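Rubber oxygenase (Streptomyces sp., PDB 5O1M) catalyses the first step of rubber degradation, using a non-covalently bound b-type heme and dioxygen to cleave double bonds of poly(cis-1,4-isoprene) oxidatively within the chain. Local coordinates at residues 12-17 with 240-245; 3-8 with 256-261; 292-297 with 311-316. One frame throughout, in Å; residues are numbered along the deposited sequence.

Contact 1: residues 12-17 with 240-245; sequences AGTGVG and SDEYIP
Glu242 reaches out from the turn at 240-245 to meet Ala12 and Thr14 of the N-terminal loop. CB lies over the centre of the Tyr243 ring, 4.3 Å above its plane, so the next residue's ring backs the start of the chain. CG, beside the backbone N at chi1 -41°, passes Ala12 CB, which itself packs down on the Asp241-Glu242 peptide, 3.6 Å from Glu242 N. From CG the chain runs extended, and at its end OE1 accepts a hydrogen bond from Thr14 OG1 at 2.7 Å. The hydroxyl meets OE1 nearly along the C-O axis, with the two side chains at about a right angle. Val16 O also comes near OE1, but both are acceptors, and with this carboxylate probably charged their approach should be mildly unfavourable.

Next to the Glu242 arm, the backbones join directly: Ala12 N donates to Asp241 O at 3.1 Å. Asp241 CB touches Ala12 CB at 3.8 Å, while its carboxylate turns to His235 and Trp79. Tyr243 OH is bonded to Val18 O, which adds a further bond to the same N-terminal loop. This is a surface contact between two irregular segments, in which the N-terminal extension is laid against the connection between helices 220-236 and 248-258 of the globin-clan catalytic domain.

Contact 2: residues 3-8 with 256-261; sequences WTWSPS and KQVLDP
Trp3 and Trp5 leave the backbone in different directions, yet both come to Val258. Trp3's CB points away from 256-261 overall, and with CG anti to N (chi1 -153°) the six-membered ring still lies beside the valine. Trp5's CB already points toward the helix, and with CG between N and the carbonyl carbon (chi1 49°) the CZ3-CH2 end of the ring meets Gln257 and Val258. Val258 CG2 is the shared point: it lies 3.5 Å from Trp3 CE3 and 3.6 Å from Trp5 CH2, oblique to both rings.

The indoles also cover one another. Trp5 CZ2 stands 3.6 Å above the Trp3 plane, over its centre, while Trp3 NE1 lies over one face of Trp5 near the rim. The two NE1 atoms are both donors and make no hydrogen bond to each other.

In the fold, this pair fastens the start of the chain, an irregular N-terminal extension, to the last turn of helix 248-258 in the all-helical catalytic domain. Trp3 is buried and also packs on Met197 of helix 193-213, whose Val198 and His201 touch Val258. Both tryptophans touch Gln254, one turn before Val258 on the same helix. On the more exposed side, Gln257 CB meets Trp5 CZ3 at 3.3 Å, at the ring's edge and near its plane. The side chain of Val258 is about 10 Å from the heme.

Contact 3: residues 292-297 with 311-316; sequences IGAFSR and AKQPVL
This is a partly buried packing contact between two helices close in sequence, with the short helix 302-308 between them: helix 289-300 lies against the start of helix 314-331 and the residues leading into it, in the catalytic domain but away from the heme site. Its apolar part is small: Ala294 CB rests on Leu316 CG at 3.8 Å, and Ile320, one turn further on, extends the same patch. Beside it, Gln313, at the N-cap position of helix 314-331, stretches its side chain back toward helix 289-300. Its NE2 comes 3.8 Å from Ala294 CB and is hydrogen-bonded to Pro290 O, near the beginning of the facing helix.

Arg297 carries the other half. Its CD lies 3.4 Å from Ala311 O, and the bend at chi3 (63°) sets NE and the guanidinium beside Lys312. Lys312 CA covers one face of that group, 3.7 Å above its plane and offset toward the rim, while Lys312 CD lies 3.8 Å from Arg297 NH2. The lysine end leads away, with NZ 5.4 Å from NH2.

The charge of the arginine is met just beyond the two segments: NE forms a salt bridge with Glu317, and NH1 pairs with Asp306 and also donates to Leu310 O. Glu317 OE1 accepts from Gln313 N as well. Two carboxylates around one buried guanidinium would be expected to offset the nearby lysine charge and favour the protonated arginine.

Overall arrangement
The chain opens with an irregular extension that runs along the catalytic domain before helix 29-37. Contact 2 fixes residues 3-8 to the end of helix 248-258, closing a loop of about 250 residues. Contact 1 is nested inside that loop: residues 12-17 meet 240-245, just ahead of the same helix. The two touch, with centres 12 Å apart, through Pro7 against Glu242 O and Trp3 against Tyr243 O, so the extension is held at neighbouring places. Contact 3 follows in series, a short local closure joining helix 289-300 to helix 314-331. It lies across the chain's centre from contact 1, about 23 Å away between nearest atoms.

Contact 1: residues 12-17 with 240-245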
ATOM      1  N   ALA A  12      13.843  -6.646  14.097  1.00 40.06           N
ATOM      2  CA  ALA A  12      14.176  -7.630  15.137  1.00 42.11           C
ATOM      3  C   ALA A  12      15.687  -7.795  15.270  1.00 44.11           C
ATOM      4  O   ALA A  12      16.181  -8.079  16.317  1.00 45.24           O
ATOM      5  CB  ALA A  12      13.557  -8.953  14.798  1.00 42.89           C
ATOM      6  N   GLY A  13      16.395  -7.583  14.170  1.00 46.01           N
ATOM      7  CA  GLY A  13      17.846  -7.432  14.175  1.00 50.46           C
ATOM      8  C   GLY A  13      18.672  -8.681  14.377  1.00 52.04           C
ATOM      9  O   GLY A  13      19.898  -8.563  14.534  1.00 54.21           O
ATOM     10  N   THR A  14      18.024  -9.843  14.357  1.00 54.95           N
ATOM     11  CA  THR A  14      18.611 -11.109  14.739  1.00 61.40           C
ATOM     12  C   THR A  14      19.571 -11.636  13.622  1.00 68.08           C
ATOM     13  O   THR A  14      19.574 -11.115  12.472  1.00 66.82           O
ATOM     14  CB  THR A  14      17.459 -12.099  15.086  1.00 63.38           C
ATOM     15  OG1 THR A  14      16.470 -12.080  14.027  1.00 60.71           O
ATOM     16  CG2 THR A  14      16.809 -11.697  16.475  1.00 61.85           C
ATOM     17  N   GLY A  15      20.416 -12.616  13.979  1.00 74.92           N
ATOM     18  CA  GLY A  15      21.467 -13.169  13.078  1.00 81.06           C
ATOM     19  C   GLY A  15      20.959 -14.249  12.114  1.00 84.87           C
ATOM     20  O   GLY A  15      21.494 -14.418  11.011  1.00 86.34           O
ATOM     21  N   VAL A  16      19.867 -14.908  12.530  1.00 86.11           N
ATOM     22  CA  VAL A  16      19.239 -15.999  11.828  1.00 83.28           C
ATOM     23  C   VAL A  16      17.831 -15.559  11.372  1.00 80.10           C
ATOM     24  O   VAL A  16      17.338 -14.476  11.762  1.00 81.14           O
ATOM     25  CB  VAL A  16      19.213 -17.254  12.746  1.00 84.96           C
ATOM     26  CG1 VAL A  16      17.900 -17.398  13.550  1.00 83.29           C
ATOM     27  CG2 VAL A  16      19.521 -18.527  11.958  1.00 86.18           C
ATOM     28  N   GLY A  17      17.236 -16.384  10.531  1.00 73.68           N
ATOM     29  CA  GLY A  17      15.980 -16.032   9.893  1.00 69.36           C
ATOM     30  C   GLY A  17      15.482 -17.223   9.120  1.00 65.78           C
ATOM     31  O   GLY A  17      16.281 -18.075   8.746  1.00 70.58           O
ATOM     32  N   SER A 240       6.301 -10.033  10.417  1.00 31.87           N
ATOM     33  CA  SER A 240       7.157 -10.284  11.562  1.00 33.04           C
ATOM     34  C   SER A 240       8.307  -9.293  11.494  1.00 32.23           C
ATOM     35  O   SER A 240       8.768  -8.943  10.428  1.00 31.25           O
ATOM     36  CB  SER A 240       7.673 -11.722  11.546  1.00 34.95           C
ATOM     37  OG  SER A 240       8.884 -11.798  12.299  1.00 39.18           O
ATOM     38  N   ASP A 241       8.762  -8.862  12.662  1.00 34.14           N
ATOM     39  CA  ASP A 241       9.827  -7.891  12.810  1.00 34.07           C
ATOM     40  C   ASP A 241      11.137  -8.277  12.187  1.00 36.29           C
ATOM     41  O   ASP A 241      11.897  -7.405  11.823  1.00 39.26           O
ATOM     42  CB  ASP A 241      10.013  -7.600  14.266  1.00 36.05           C
ATOM     43  CG  ASP A 241       8.818  -6.889  14.886  1.00 38.08           C
ATOM     44  OD1 ASP A 241       7.891  -6.372  14.134  1.00 38.46           O
ATOM     45  OD2 ASP A 241       8.790  -6.855  16.129  1.00 35.45           O
ATOM     46  N   GLU A 242      11.398  -9.549  11.998  1.00 38.94           N
ATOM     47  CA  GLU A 242      12.596  -9.994  11.318  1.00 43.11           C
ATOM     48  C   GLU A 242      12.585  -9.641   9.860  1.00 41.83           C
ATOM     49  O   GLU A 242      13.626  -9.794   9.214  1.00 42.37           O
ATOM     50  CB  GLU A 242      12.740 -11.513  11.314  1.00 48.18           C
ATOM     51  CG  GLU A 242      12.392 -12.286  12.548  1.00 57.62           C
ATOM     52  CD  GLU A 242      13.209 -13.560  12.595  1.00 66.65           C
ATOM     53  OE1 GLU A 242      14.428 -13.442  12.934  1.00 77.07           O
ATOM     54  OE2 GLU A 242      12.666 -14.649  12.254  1.00 66.50           O
ATOM     55  N   TYR A 243      11.440  -9.240   9.286  1.00 39.41           N
ATOM     56  CA  TYR A 243      11.422  -8.865   7.861  1.00 38.34           C
ATOM     57  C   TYR A 243      11.259  -7.390   7.637  1.00 37.37           C
ATOM     58  O   TYR A 243      11.338  -6.954   6.496  1.00 41.45           O
ATOM     59  CB  TYR A 243      10.350  -9.668   7.055  1.00 38.84           C
ATOM     60  CG  TYR A 243      10.439 -11.177   7.356  1.00 38.48           C
ATOM     61  CD1 TYR A 243      11.619 -11.867   7.113  1.00 38.50           C
ATOM     62  CD2 TYR A 243       9.386 -11.861   7.974  1.00 38.08           C
ATOM     63  CE1 TYR A 243      11.743 -13.197   7.485  1.00 40.30           C
ATOM     64  CE2 TYR A 243       9.516 -13.195   8.321  1.00 39.06           C
ATOM     65  CZ  TYR A 243      10.685 -13.839   8.068  1.00 38.49           C
ATOM     66  OH  TYR A 243      10.832 -15.122   8.378  1.00 41.36           O
ATOM     67  N   ILE A 244      11.042  -6.609   8.679  1.00 34.62           N
ATOM     68  CA  ILE A 244      10.776  -5.166   8.514  1.00 30.81           C
ATOM     69  C   ILE A 244      12.132  -4.419   8.559  1.00 30.69           C
ATOM     70  O   ILE A 244      12.882  -4.577   9.478  1.00 28.51           O
ATOM     71  CB  ILE A 244       9.868  -4.608   9.650  1.00 29.03           C
ATOM     72  CG1 ILE A 244       8.528  -5.368   9.674  1.00 29.60           C
ATOM     73  CG2 ILE A 244       9.603  -3.126   9.420  1.00 29.43           C
ATOM     74  CD1 ILE A 244       7.628  -5.093  10.890  1.00 28.92           C
ATOM     75  N   PRO A 245      12.475  -3.653   7.535  1.00 29.88           N
ATOM     76  CA  PRO A 245      13.789  -2.934   7.665  1.00 28.88           C
ATOM     77  C   PRO A 245      13.853  -1.890   8.795  1.00 27.33           C
ATOM     78  O   PRO A 245      12.904  -1.124   9.050  1.00 24.94           O
ATOM     79  CB  PRO A 245      13.959  -2.260   6.326  1.00 27.41           C
ATOM     80  CG  PRO A 245      12.617  -2.255   5.698  1.00 27.80           C
ATOM     81  CD  PRO A 245      11.803  -3.384   6.267  1.00 28.63           C
TER

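Contact 2: residues 3-8 with 256-261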
ATOM      1  N   TRP A   3      14.262 -12.591  -1.956  1.00 30.00           N
ATOM      2  CA  TRP A   3      15.060 -12.304  -0.742  1.00 30.00           C
ATOM      3  C   TRP A   3      16.341 -13.127  -0.369  1.00 30.00           C
ATOM      4  O   TRP A   3      16.262 -14.310  -0.009  1.00 30.00           O
ATOM      5  CB  TRP A   3      14.034 -12.551   0.376  1.00 30.00           C
ATOM      6  CG  TRP A   3      14.177 -11.849   1.664  1.00 30.00           C
ATOM      7  CD1 TRP A   3      15.065 -12.113   2.629  1.00 30.00           C
ATOM      8  CD2 TRP A   3      13.335 -10.840   2.160  1.00 30.00           C
ATOM      9  NE1 TRP A   3      14.870 -11.307   3.683  1.00 30.00           N
ATOM     10  CE2 TRP A   3      13.798 -10.507   3.422  1.00 30.00           C
ATOM     11  CE3 TRP A   3      12.233 -10.170   1.653  1.00 30.00           C
ATOM     12  CZ2 TRP A   3      13.209  -9.522   4.185  1.00 30.00           C
ATOM     13  CZ3 TRP A   3      11.655  -9.200   2.404  1.00 30.00           C
ATOM     14  CH2 TRP A   3      12.137  -8.882   3.646  1.00 30.00           C
ATOM     15  N   THR A   4      17.507 -12.507  -0.358  1.00 64.32           N
ATOM     16  CA  THR A   4      18.695 -13.290  -0.020  1.00 67.16           C
ATOM     17  C   THR A   4      19.563 -12.865   1.146  1.00 70.62           C
ATOM     18  O   THR A   4      20.704 -13.230   1.185  1.00 70.57           O
ATOM     19  CB  THR A   4      19.647 -13.513  -1.217  1.00 49.36           C
ATOM     20  OG1 THR A   4      20.373 -12.316  -1.527  1.00 48.92           O
ATOM     21  CG2 THR A   4      18.905 -14.005  -2.416  1.00 49.64           C
ATOM     22  N   TRP A   5      19.038 -12.139   2.110  1.00 71.14           N
ATOM     23  CA  TRP A   5      19.875 -11.703   3.213  1.00 73.46           C
ATOM     24  C   TRP A   5      19.349 -12.107   4.554  1.00 72.71           C
ATOM     25  O   TRP A   5      18.220 -12.486   4.694  1.00 68.19           O
ATOM     26  CB  TRP A   5      19.977 -10.193   3.214  1.00 73.56           C
ATOM     27  CG  TRP A   5      18.643  -9.608   3.095  1.00 74.90           C
ATOM     28  CD1 TRP A   5      17.778  -9.350   4.083  1.00 71.13           C
ATOM     29  CD2 TRP A   5      17.997  -9.274   1.886  1.00 77.77           C
ATOM     30  NE1 TRP A   5      16.625  -8.839   3.573  1.00 70.98           N
ATOM     31  CE2 TRP A   5      16.740  -8.788   2.214  1.00 72.33           C
ATOM     32  CE3 TRP A   5      18.382  -9.311   0.549  1.00 76.62           C
ATOM     33  CZ2 TRP A   5      15.859  -8.359   1.268  1.00 72.91           C
ATOM     34  CZ3 TRP A   5      17.520  -8.899  -0.372  1.00 76.90           C
ATOM     35  CH2 TRP A   5      16.262  -8.420  -0.018  1.00 76.47           C
ATOM     36  N   SER A   6      20.213 -11.996   5.540  1.00 75.16           N
ATOM     37  CA  SER A   6      19.875 -12.261   6.901  1.00 75.21           C
ATOM     38  C   SER A   6      19.202 -11.009   7.455  1.00 73.88           C
ATOM     39  O   SER A   6      19.343  -9.928   6.915  1.00 69.45           O
ATOM     40  CB  SER A   6      21.147 -12.566   7.688  1.00 79.75           C
ATOM     41  OG  SER A   6      21.639 -11.411   8.361  1.00 77.87           O
ATOM     42  N   PRO A   7      18.487 -11.161   8.561  1.00 71.72           N
ATOM     43  CA  PRO A   7      17.792 -10.052   9.183  1.00 68.35           C
ATOM     44  C   PRO A   7      18.619  -9.155  10.067  1.00 65.48           C
ATOM     45  O   PRO A   7      17.989  -8.513  10.866  1.00 63.55           O
ATOM     46  CB  PRO A   7      16.717 -10.751  10.020  1.00 68.44           C
ATOM     47  CG  PRO A   7      16.603 -12.106   9.432  1.00 70.53           C
ATOM     48  CD  PRO A   7      18.007 -12.437   9.089  1.00 73.97           C
ATOM     49  N   SER A   8      19.945  -9.122   9.992  1.00 59.90           N
ATOM     50  CA  SER A   8      20.681  -8.155  10.846  1.00 58.22           C
ATOM     51  C   SER A   8      20.458  -6.663  10.504  1.00 57.02           C
ATOM     52  O   SER A   8      20.920  -5.793  11.259  1.00 57.10           O
ATOM     53  CB  SER A   8      22.185  -8.444  10.866  1.00 62.22           C
ATOM     54  OG  SER A   8      22.771  -8.428   9.579  1.00 63.94           O
ATOM     55  N   LYS A 256      15.804  -2.798  -3.865  1.00 43.63           N
ATOM     56  CA  LYS A 256      16.578  -3.132  -5.090  1.00 47.50           C
ATOM     57  C   LYS A 256      16.636  -4.620  -5.360  1.00 48.77           C
ATOM     58  O   LYS A 256      16.522  -5.047  -6.495  1.00 52.31           O
ATOM     59  CB  LYS A 256      17.992  -2.546  -5.047  1.00 49.59           C
ATOM     60  CG  LYS A 256      18.067  -1.197  -5.684  1.00 51.84           C
ATOM     61  CD  LYS A 256      19.510  -0.868  -6.006  1.00 57.95           C
ATOM     62  CE  LYS A 256      19.630   0.634  -6.264  1.00 59.95           C
ATOM     63  NZ  LYS A 256      20.863   0.869  -7.081  1.00 64.09           N
ATOM     64  N   GLN A 257      16.758  -5.396  -4.317  1.00 50.47           N
ATOM     65  CA  GLN A 257      16.707  -6.858  -4.454  1.00 56.62           C
ATOM     66  C   GLN A 257      15.332  -7.580  -4.482  1.00 55.25           C
ATOM     67  O   GLN A 257      15.216  -8.661  -5.056  1.00 54.57           O
ATOM     68  CB  GLN A 257      17.590  -7.459  -3.359  1.00 62.75           C
ATOM     69  CG  GLN A 257      19.036  -7.750  -3.810  1.00 71.49           C
ATOM     70  CD  GLN A 257      20.123  -7.251  -2.846  1.00 77.02           C
ATOM     71  OE1 GLN A 257      20.193  -6.042  -2.535  1.00 79.09           O
ATOM     72  NE2 GLN A 257      21.014  -8.180  -2.400  1.00 80.46           N
ATOM     73  N   VAL A 258      14.296  -7.037  -3.843  1.00 49.59           N
ATOM     74  CA  VAL A 258      13.017  -7.741  -3.680  1.00 49.23           C
ATOM     75  C   VAL A 258      11.895  -7.280  -4.590  1.00 44.35           C
ATOM     76  O   VAL A 258      10.975  -8.048  -4.853  1.00 42.36           O
ATOM     77  CB  VAL A 258      12.590  -7.721  -2.172  1.00 50.51           C
ATOM     78  CG1 VAL A 258      11.114  -7.511  -1.924  1.00 50.10           C
ATOM     79  CG2 VAL A 258      13.054  -8.997  -1.515  1.00 53.08           C
ATOM     80  N   LEU A 259      11.968  -6.041  -5.050  1.00 41.35           N
ATOM     81  CA  LEU A 259      10.904  -5.416  -5.816  1.00 40.39           C
ATOM     82  C   LEU A 259      11.312  -5.310  -7.275  1.00 39.88           C
ATOM     83  O   LEU A 259      10.626  -5.851  -8.129  1.00 38.67           O
ATOM     84  CB  LEU A 259      10.547  -4.045  -5.257  1.00 39.08           C
ATOM     85  CG  LEU A 259       9.652  -3.175  -6.137  1.00 37.96           C
ATOM     86  CD1 LEU A 259       8.264  -3.848  -6.261  1.00 39.50           C
ATOM     87  CD2 LEU A 259       9.485  -1.788  -5.551  1.00 36.29           C
ATOM     88  N   ASP A 260      12.398  -4.602  -7.538  1.00 40.64           N
ATOM     89  CA  ASP A 260      12.921  -4.366  -8.918  1.00 45.27           C
ATOM     90  C   ASP A 260      12.876  -5.592  -9.830  1.00 46.38           C
ATOM     91  O   ASP A 260      12.403  -5.476 -10.958  1.00 51.88           O
ATOM     92  CB  ASP A 260      14.370  -3.796  -8.936  1.00 47.88           C
ATOM     93  CG  ASP A 260      14.487  -2.369  -8.376  1.00 51.02           C
ATOM     94  OD1 ASP A 260      13.518  -1.841  -7.794  1.00 51.16           O
ATOM     95  OD2 ASP A 260      15.598  -1.784  -8.506  1.00 57.66           O
ATOM     96  N   PRO A 261      13.381  -6.754  -9.380  1.00 45.69           N
ATOM     97  CA  PRO A 261      13.416  -7.898 -10.317  1.00 47.72           C
ATOM     98  C   PRO A 261      12.127  -8.672 -10.535  1.00 45.61           C
ATOM     99  O   PRO A 261      12.102  -9.537 -11.378  1.00 43.79           O
ATOM    100  CB  PRO A 261      14.437  -8.845  -9.655  1.00 49.89           C
ATOM    101  CG  PRO A 261      14.363  -8.511  -8.197  1.00 47.09           C
ATOM    102  CD  PRO A 261      14.231  -7.014  -8.203  1.00 45.93           C
TER

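Contact 3: residues 292-297 with 311-316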
ATOM      1  N   ILE A 292      -2.533  11.175 -16.934  1.00 32.24           N
ATOM      2  CA  ILE A 292      -2.208  10.010 -16.076  1.00 32.25           C
ATOM      3  C   ILE A 292      -1.038   9.245 -16.648  1.00 32.49           C
ATOM      4  O   ILE A 292      -0.138   8.867 -15.925  1.00 32.24           O
ATOM      5  CB  ILE A 292      -3.371   8.965 -16.022  1.00 33.84           C
ATOM      6  CG1 ILE A 292      -4.609   9.596 -15.393  1.00 34.58           C
ATOM      7  CG2 ILE A 292      -2.973   7.736 -15.170  1.00 34.38           C
ATOM      8  CD1 ILE A 292      -5.889   8.848 -15.647  1.00 35.78           C
ATOM      9  N   GLY A 293      -1.091   8.942 -17.934  1.00 31.93           N
ATOM     10  CA  GLY A 293      -0.026   8.217 -18.582  1.00 32.84           C
ATOM     11  C   GLY A 293       1.310   8.906 -18.476  1.00 31.90           C
ATOM     12  O   GLY A 293       2.304   8.308 -18.144  1.00 29.52           O
ATOM     13  N   ALA A 294       1.338  10.194 -18.742  1.00 33.18           N
ATOM     14  CA  ALA A 294       2.604  10.898 -18.762  1.00 32.69           C
ATOM     15  C   ALA A 294       3.192  11.043 -17.333  1.00 30.74           C
ATOM     16  O   ALA A 294       4.361  10.784 -17.078  1.00 30.77           O
ATOM     17  CB  ALA A 294       2.467  12.211 -19.504  1.00 32.28           C
ATOM     18  N   PHE A 295       2.355  11.393 -16.387  1.00 30.02           N
ATOM     19  CA  PHE A 295       2.789  11.555 -15.075  1.00 29.20           C
ATOM     20  C   PHE A 295       3.218  10.232 -14.396  1.00 29.47           C
ATOM     21  O   PHE A 295       4.231  10.204 -13.630  1.00 30.15           O
ATOM     22  CB  PHE A 295       1.722  12.270 -14.238  1.00 29.21           C
ATOM     23  CG  PHE A 295       2.234  12.638 -12.852  1.00 28.30           C
ATOM     24  CD1 PHE A 295       3.128  13.713 -12.714  1.00 27.90           C
ATOM     25  CD2 PHE A 295       1.882  11.906 -11.737  1.00 26.57           C
ATOM     26  CE1 PHE A 295       3.621  14.043 -11.463  1.00 28.14           C
ATOM     27  CE2 PHE A 295       2.390  12.223 -10.481  1.00 27.35           C
ATOM     28  CZ  PHE A 295       3.237  13.300 -10.337  1.00 27.44           C
ATOM     29  N   SER A 296       2.458   9.166 -14.657  1.00 29.48           N
ATOM     30  CA  SER A 296       2.759   7.837 -14.128  1.00 30.18           C
ATOM     31  C   SER A 296       4.045   7.314 -14.766  1.00 31.08           C
ATOM     32  O   SER A 296       4.876   6.755 -14.072  1.00 28.57           O
ATOM     33  CB  SER A 296       1.630   6.858 -14.325  1.00 31.09           C
ATOM     34  OG  SER A 296       0.433   7.423 -13.778  1.00 35.24           O
ATOM     35  N   ARG A 297       4.218   7.510 -16.062  1.00 30.65           N
ATOM     36  CA  ARG A 297       5.541   7.190 -16.660  1.00 33.04           C
ATOM     37  C   ARG A 297       6.730   7.991 -16.083  1.00 33.84           C
ATOM     38  O   ARG A 297       7.820   7.436 -15.855  1.00 35.41           O
ATOM     39  CB  ARG A 297       5.497   7.307 -18.168  1.00 34.55           C
ATOM     40  CG  ARG A 297       4.688   6.190 -18.822  1.00 35.38           C
ATOM     41  CD  ARG A 297       4.667   6.293 -20.348  1.00 37.02           C
ATOM     42  NE  ARG A 297       6.014   6.135 -20.783  1.00 36.06           N
ATOM     43  CZ  ARG A 297       6.627   5.009 -21.095  1.00 37.14           C
ATOM     44  NH1 ARG A 297       6.009   3.850 -21.126  1.00 36.82           N
ATOM     45  NH2 ARG A 297       7.920   5.085 -21.424  1.00 37.82           N
ATOM     46  N   ALA A 311       1.658   3.997 -22.831  1.00 45.86           N
ATOM     47  CA  ALA A 311       2.374   4.362 -24.062  1.00 44.90           C
ATOM     48  C   ALA A 311       3.222   5.612 -23.825  1.00 42.06           C
ATOM     49  O   ALA A 311       2.790   6.539 -23.163  1.00 38.16           O
ATOM     50  CB  ALA A 311       1.375   4.613 -25.175  1.00 47.27           C
ATOM     51  N   LYS A 312       4.430   5.626 -24.382  1.00 43.64           N
ATOM     52  CA  LYS A 312       5.279   6.826 -24.300  1.00 44.03           C
ATOM     53  C   LYS A 312       4.664   7.989 -25.049  1.00 41.34           C
ATOM     54  O   LYS A 312       4.268   7.816 -26.183  1.00 41.90           O
ATOM     55  CB  LYS A 312       6.696   6.519 -24.783  1.00 47.07           C
ATOM     56  CG  LYS A 312       7.693   7.677 -24.584  1.00 49.74           C
ATOM     57  CD  LYS A 312       9.169   7.270 -24.302  1.00 50.95           C
ATOM     58  CE  LYS A 312       9.693   5.986 -25.004  1.00 55.29           C
ATOM     59  NZ  LYS A 312       9.545   5.876 -26.483  1.00 58.60           N
ATOM     60  N   GLN A 313       4.536   9.128 -24.357  1.00 39.21           N
ATOM     61  CA  GLN A 313       4.092  10.433 -24.910  1.00 38.37           C
ATOM     62  C   GLN A 313       5.250  11.431 -24.786  1.00 35.09           C
ATOM     63  O   GLN A 313       5.430  12.106 -23.755  1.00 32.70           O
ATOM     64  CB  GLN A 313       2.891  10.933 -24.151  1.00 38.78           C
ATOM     65  CG  GLN A 313       1.683  10.070 -24.412  1.00 39.51           C
ATOM     66  CD  GLN A 313       0.596  10.515 -23.511  1.00 39.83           C
ATOM     67  OE1 GLN A 313      -0.269  11.294 -23.938  1.00 41.04           O
ATOM     68  NE2 GLN A 313       0.708  10.166 -22.200  1.00 37.46           N
ATOM     69  N   PRO A 314       6.078  11.500 -25.827  1.00 34.90           N
ATOM     70  CA  PRO A 314       7.379  12.099 -25.508  1.00 34.64           C
ATOM     71  C   PRO A 314       7.294  13.601 -25.179  1.00 33.76           C
ATOM     72  O   PRO A 314       8.029  14.068 -24.380  1.00 31.64           O
ATOM     73  CB  PRO A 314       8.159  11.838 -26.775  1.00 35.93           C
ATOM     74  CG  PRO A 314       7.570  10.552 -27.302  1.00 36.47           C
ATOM     75  CD  PRO A 314       6.117  10.744 -27.076  1.00 35.89           C
ATOM     76  N   VAL A 315       6.347  14.334 -25.786  1.00 34.81           N
ATOM     77  CA  VAL A 315       6.304  15.761 -25.575  1.00 35.18           C
ATOM     78  C   VAL A 315       5.891  16.060 -24.131  1.00 33.99           C
ATOM     79  O   VAL A 315       6.633  16.612 -23.363  1.00 31.04           O
ATOM     80  CB  VAL A 315       5.506  16.421 -26.682  1.00 36.38           C
ATOM     81  CG1 VAL A 315       5.108  17.834 -26.321  1.00 37.64           C
ATOM     82  CG2 VAL A 315       6.338  16.410 -27.977  1.00 37.32           C
ATOM     83  N   LEU A 316       4.744  15.554 -23.752  1.00 36.04           N
ATOM     84  CA  LEU A 316       4.192  15.707 -22.401  1.00 36.48           C
ATOM     85  C   LEU A 316       5.122  15.222 -21.292  1.00 36.37           C
ATOM     86  O   LEU A 316       5.346  15.931 -20.300  1.00 34.52           O
ATOM     87  CB  LEU A 316       2.800  15.076 -22.346  1.00 39.54           C
ATOM     88  CG  LEU A 316       1.825  15.570 -21.245  1.00 42.56           C
ATOM     89  CD1 LEU A 316       1.895  17.111 -21.037  1.00 44.25           C
ATOM     90  CD2 LEU A 316       0.381  15.087 -21.517  1.00 41.75           C
TER